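Local atomic coordinates of putative molybdenum cofactor biosynthesis protein (Corynebacterium diphtheriae, PDB entry 2G2C), a protein that is of unknown function but probably binds molybdopterin and takes part in molybdenum cofactor biosynthesis. Residues 53-66 with 83-95. Sequence-based numbering, arbitrary orientation. Where two conformers were deposited one is given.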
loop_
_atom_site.group_PDB
_atom_site.type_symbol
_atom_site.label_atom_id
_atom_site.label_comp_id
_atom_site.label_asym_id
_atom_site.label_seq_id
_atom_site.Cartn_x
_atom_site.Cartn_y
_atom_site.Cartn_z
ATOM N N GLU A 53 1.605 14.835 -1.001
ATOM C CA GLU A 53 0.292 14.423 -1.493
ATOM C C GLU A 53 0.092 14.761 -2.954
ATOM O O GLU A 53 0.640 15.739 -3.460
ATOM C CB GLU A 53 -0.802 15.108 -0.686
ATOM C CG GLU A 53 -0.711 14.686 0.721
ATOM C CD GLU A 53 -1.957 14.036 1.218
ATOM O OE1 GLU A 53 -2.660 13.400 0.372
ATOM O OE2 GLU A 53 -2.210 14.160 2.445
ATOM N N GLY A 54 -0.730 13.980 -3.634
ATOM C CA GLY A 54 -1.155 14.336 -4.983
ATOM C C GLY A 54 -1.247 13.106 -5.872
ATOM O O GLY A 54 -0.731 12.037 -5.537
ATOM N N TYR A 55 -1.844 13.275 -7.048
ATOM C CA TYR A 55 -1.942 12.217 -8.021
ATOM C C TYR A 55 -0.559 11.926 -8.637
ATOM O O TYR A 55 -0.088 10.763 -8.654
ATOM C CB TYR A 55 -2.925 12.642 -9.088
ATOM C CG TYR A 55 -3.271 11.560 -10.076
ATOM C CD1 TYR A 55 -4.415 10.748 -9.888
ATOM C CD2 TYR A 55 -2.490 11.363 -11.226
ATOM C CE1 TYR A 55 -4.761 9.771 -10.811
ATOM C CE2 TYR A 55 -2.823 10.398 -12.163
ATOM C CZ TYR A 55 -3.974 9.600 -11.962
ATOM O OH TYR A 55 -4.300 8.630 -12.899
ATOM N N ASP A 56 0.099 12.960 -9.159
ATOM C CA ASP A 56 1.332 12.720 -9.895
ATOM C C ASP A 56 2.442 12.119 -9.031
ATOM O O ASP A 56 3.181 11.243 -9.478
ATOM C CB ASP A 56 1.791 14.013 -10.547
ATOM C CG ASP A 56 0.676 14.684 -11.356
ATOM O OD1 ASP A 56 0.620 14.440 -12.586
ATOM O OD2 ASP A 56 -0.139 15.422 -10.758
ATOM N N THR A 57 2.558 12.607 -7.805
ATOM C CA THR A 57 3.603 12.109 -6.903
ATOM C C THR A 57 3.384 10.631 -6.552
ATOM O O THR A 57 4.328 9.820 -6.527
ATOM C CB THR A 57 3.660 12.920 -5.628
ATOM O OG1 THR A 57 2.333 13.078 -5.112
ATOM C CG2 THR A 57 4.290 14.279 -5.976
ATOM N N VAL A 58 2.130 10.268 -6.269
ATOM C CA VAL A 58 1.853 8.856 -5.930
ATOM C C VAL A 58 2.013 7.939 -7.159
ATOM O O VAL A 58 2.645 6.879 -7.097
ATOM C CB VAL A 58 0.492 8.727 -5.250
ATOM C CG1 VAL A 58 0.118 7.267 -5.006
ATOM C CG2 VAL A 58 0.502 9.519 -3.945
ATOM N N VAL A 59 1.480 8.379 -8.309
ATOM C CA VAL A 59 1.710 7.623 -9.548
ATOM C C VAL A 59 3.187 7.371 -9.810
ATOM O O VAL A 59 3.568 6.247 -10.146
ATOM C CB VAL A 59 1.081 8.311 -10.811
ATOM C CG1 VAL A 59 1.593 7.628 -12.124
ATOM C CG2 VAL A 59 -0.421 8.262 -10.718
ATOM N N GLU A 60 4.010 8.415 -9.670
ATOM C CA GLU A 60 5.447 8.249 -9.947
ATOM C C GLU A 60 6.052 7.240 -8.978
ATOM O O GLU A 60 6.833 6.386 -9.369
ATOM C CB GLU A 60 6.161 9.581 -9.823
ATOM C CG GLU A 60 7.626 9.500 -10.033
ATOM C CD GLU A 60 8.294 10.851 -9.880
ATOM O OE1 GLU A 60 7.952 11.631 -8.926
ATOM O OE2 GLU A 60 9.167 11.140 -10.726
ATOM N N ALA A 61 5.702 7.356 -7.693
ATOM C CA ALA A 61 6.228 6.417 -6.696
ATOM C C ALA A 61 5.810 4.954 -6.939
ATOM O O ALA A 61 6.617 4.025 -6.770
ATOM C CB ALA A 61 5.844 6.875 -5.296
ATOM N N ILE A 62 4.531 4.742 -7.315
ATOM C CA ILE A 62 4.094 3.385 -7.585
ATOM C C ILE A 62 4.761 2.807 -8.839
ATOM O O ILE A 62 5.216 1.652 -8.829
ATOM C CB ILE A 62 2.556 3.317 -7.722
ATOM C CG1 ILE A 62 1.892 3.647 -6.363
ATOM C CG2 ILE A 62 2.138 1.951 -8.176
ATOM C CD1 ILE A 62 0.330 3.741 -6.412
ATOM N N ALA A 63 4.775 3.591 -9.924
ATOM C CA ALA A 63 5.347 3.125 -11.184
ATOM C C ALA A 63 6.843 2.794 -10.958
ATOM O O ALA A 63 7.359 1.788 -11.465
ATOM C CB ALA A 63 5.216 4.189 -12.249
ATOM N N THR A 64 7.543 3.640 -10.202
ATOM C CA THR A 64 8.947 3.374 -9.892
ATOM C C THR A 64 9.123 2.057 -9.116
ATOM O O THR A 64 9.990 1.223 -9.432
ATOM C CB THR A 64 9.564 4.554 -9.128
ATOM O OG1 THR A 64 9.617 5.698 -9.998
ATOM C CG2 THR A 64 10.946 4.193 -8.657
ATOM N N ALA A 65 8.311 1.870 -8.074
ATOM C CA ALA A 65 8.438 0.624 -7.324
ATOM C C ALA A 65 8.151 -0.610 -8.192
ATOM O O ALA A 65 8.849 -1.628 -8.095
ATOM C CB ALA A 65 7.531 0.640 -6.120
ATOM N N LEU A 66 7.119 -0.535 -9.040
ATOM C CA LEU A 66 6.805 -1.654 -9.938
ATOM C C LEU A 66 7.992 -1.939 -10.882
ATOM O O LEU A 66 8.300 -3.082 -11.125
ATOM C CB LEU A 66 5.549 -1.365 -10.750
ATOM C CG LEU A 66 4.258 -1.326 -9.913
ATOM C CD1 LEU A 66 3.158 -0.690 -10.774
ATOM C CD2 LEU A 66 3.804 -2.713 -9.454
ATOM N N ALA A 83 -8.736 17.886 -1.901
ATOM C CA ALA A 83 -8.347 17.838 -3.299
ATOM C C ALA A 83 -7.027 17.078 -3.512
ATOM O O ALA A 83 -6.905 16.332 -4.491
ATOM C CB ALA A 83 -8.262 19.247 -3.900
ATOM N N LYS A 84 -6.035 17.296 -2.632
ATOM C CA LYS A 84 -4.714 16.686 -2.816
ATOM C C LYS A 84 -4.652 15.215 -2.405
ATOM O O LYS A 84 -3.647 14.543 -2.673
ATOM C CB LYS A 84 -3.683 17.439 -1.966
ATOM C CG LYS A 84 -3.917 17.362 -0.421
ATOM C CD LYS A 84 -2.885 18.228 0.351
ATOM C CE LYS A 84 -2.995 18.027 1.859
ATOM N NZ LYS A 84 -1.863 18.674 2.575
ATOM N N ASN A 85 -5.726 14.728 -1.761
ATOM C CA ASN A 85 -5.777 13.326 -1.334
ATOM C C ASN A 85 -6.168 12.460 -2.523
ATOM O O ASN A 85 -7.361 12.208 -2.775
ATOM C CB ASN A 85 -6.832 13.121 -0.236
ATOM C CG ASN A 85 -6.489 13.788 1.046
ATOM O OD1 ASN A 85 -5.324 14.041 1.362
ATOM N ND2 ASN A 85 -7.510 14.043 1.818
ATOM N N GLN A 86 -5.159 12.023 -3.271
ATOM C CA GLN A 86 -5.393 11.332 -4.548
ATOM C C GLN A 86 -4.717 9.939 -4.559
ATOM O O GLN A 86 -4.519 9.345 -5.624
ATOM C CB GLN A 86 -4.870 12.184 -5.697
ATOM C CG GLN A 86 -5.593 13.491 -5.933
ATOM C CD GLN A 86 -7.008 13.315 -6.443
ATOM O OE1 GLN A 86 -7.960 14.005 -5.977
ATOM N NE2 GLN A 86 -7.181 12.353 -7.346
ATOM N N THR A 87 -4.388 9.409 -3.375
ATOM C CA THR A 87 -3.763 8.086 -3.383
ATOM C C THR A 87 -4.652 7.011 -4.028
ATOM O O THR A 87 -4.168 6.251 -4.847
ATOM C CB THR A 87 -3.316 7.671 -1.992
ATOM O OG1 THR A 87 -2.418 8.684 -1.521
ATOM C CG2 THR A 87 -2.671 6.286 -1.999
ATOM N N PRO A 88 -5.943 6.953 -3.662
ATOM C CA PRO A 88 -6.802 5.906 -4.259
ATOM C C PRO A 88 -6.886 6.077 -5.797
ATOM O O PRO A 88 -6.866 5.071 -6.528
ATOM C CB PRO A 88 -8.166 6.118 -3.573
ATOM C CG PRO A 88 -7.766 6.811 -2.270
ATOM C CD PRO A 88 -6.710 7.788 -2.714
ATOM N N GLU A 89 -7.029 7.319 -6.271
ATOM C CA GLU A 89 -7.149 7.578 -7.715
ATOM C C GLU A 89 -5.838 7.164 -8.428
ATOM O O GLU A 89 -5.846 6.483 -9.470
ATOM C CB GLU A 89 -7.452 9.061 -8.006
ATOM C CG GLU A 89 -8.865 9.527 -7.555
ATOM C CD GLU A 89 -9.024 9.852 -6.034
ATOM O OE1 GLU A 89 -8.137 9.551 -5.189
ATOM O OE2 GLU A 89 -10.075 10.447 -5.703
ATOM N N ALA A 90 -4.714 7.589 -7.853
ATOM C CA ALA A 90 -3.418 7.230 -8.430
ATOM C C ALA A 90 -3.274 5.690 -8.470
ATOM O O ALA A 90 -2.833 5.086 -9.461
ATOM C CB ALA A 90 -2.253 7.887 -7.619
ATOM N N THR A 91 -3.651 5.043 -7.379
ATOM C CA THR A 91 -3.529 3.608 -7.301
ATOM C C THR A 91 -4.402 2.904 -8.345
ATOM O O THR A 91 -3.955 1.951 -9.002
ATOM C CB THR A 91 -3.867 3.123 -5.884
ATOM O OG1 THR A 91 -2.959 3.731 -4.954
ATOM C CG2 THR A 91 -3.802 1.551 -5.790
ATOM N N ALA A 92 -5.649 3.365 -8.484
ATOM C CA ALA A 92 -6.617 2.739 -9.380
ATOM C C ALA A 92 -6.062 2.701 -10.809
ATOM O O ALA A 92 -6.411 1.777 -11.598
ATOM C CB ALA A 92 -7.902 3.507 -9.350
ATOM N N SER A 93 -5.213 3.686 -11.146
ATOM C CA SER A 93 -4.685 3.742 -12.539
ATOM C C SER A 93 -3.855 2.512 -12.896
ATOM O O SER A 93 -3.649 2.253 -14.111
ATOM C CB SER A 93 -3.871 5.020 -12.791
ATOM O OG SER A 93 -2.608 4.987 -12.152
ATOM N N PHE A 94 -3.392 1.757 -11.876
ATOM C CA PHE A 94 -2.546 0.577 -12.059
ATOM C C PHE A 94 -3.321 -0.727 -11.908
ATOM O O PHE A 94 -2.764 -1.796 -12.153
ATOM C CB PHE A 94 -1.448 0.531 -11.008
ATOM C CG PHE A 94 -0.485 1.672 -11.113
ATOM C CD1 PHE A 94 0.626 1.579 -11.968
ATOM C CD2 PHE A 94 -0.706 2.863 -10.412
ATOM C CE1 PHE A 94 1.537 2.637 -12.072
ATOM C CE2 PHE A 94 0.204 3.948 -10.531
ATOM C CZ PHE A 94 1.323 3.824 -11.350
ATOM N N ILE A 95 -4.554 -0.656 -11.398
ATOM C CA ILE A 95 -5.211 -1.895 -10.956
ATOM C C ILE A 95 -5.864 -2.628 -12.107
ATOM O O ILE A 95 -6.622 -2.040 -12.913
ATOM C CB ILE A 95 -6.242 -1.578 -9.833
ATOM C CG1 ILE A 95 -5.507 -1.018 -8.591
ATOM C CG2 ILE A 95 -7.139 -2.776 -9.552
ATOM C CD1 ILE A 95 -4.357 -1.918 -8.110
HETATM O O HOH W 1 -2.313 11.867 -2.319
#
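Ile62 places CG2 over the centre of the Phe94 ring, 3.6 Å from the centroid and 10° off the ring normal, a CH-pi contact. Its chi1 of -66° sets CG2 anti to the backbone N, over the ring, while the extended CG1-CD1 arm turns to Thr91, where Ile62 CD1 makes a van der Waals contact with Thr91 OG1 (3.6 Å). Leu66 CD1 lies 3.6 Å from Phe94 CD1, oblique to the ring, while Val59 O lies near the ring plane at the edge, 3.5 Å from Phe94 CZ. Further toward the N-termini, Ala90 CB sits between two valines, 3.6 Å from both Val58 CG1 and Val59 CG2, and also lies over the rim of one Tyr55 ring face. The axes of 55-66 and 87-92 come within 8.5 Å and cross at -43°, with the small Ala90 side chain against the two valines between them.

Where both helices begin, a single water joins the segments: it accepts from Gly54 N (2.9 Å) and Gln86 N (3.0 Å) and donates to Glu53 OE1 and Thr87 OG1. Thr87 OG1 is held further by Gly77 O; the Lys84 methylenes lie against Glu53, while NZ makes its salt bridge to Asp15. Behind the interface, Thr91 OG1 donates to Thr87 O and is hydrogen-bonded to Asn138 ND2, while Ile62 packs on Ile136 of strand 135-139. The contact thus joins neighbouring helices on one face of the mixed sheet in the alpha/beta fold of the MoCF_biosynth family, whose domain is probably molybdopterin-binding.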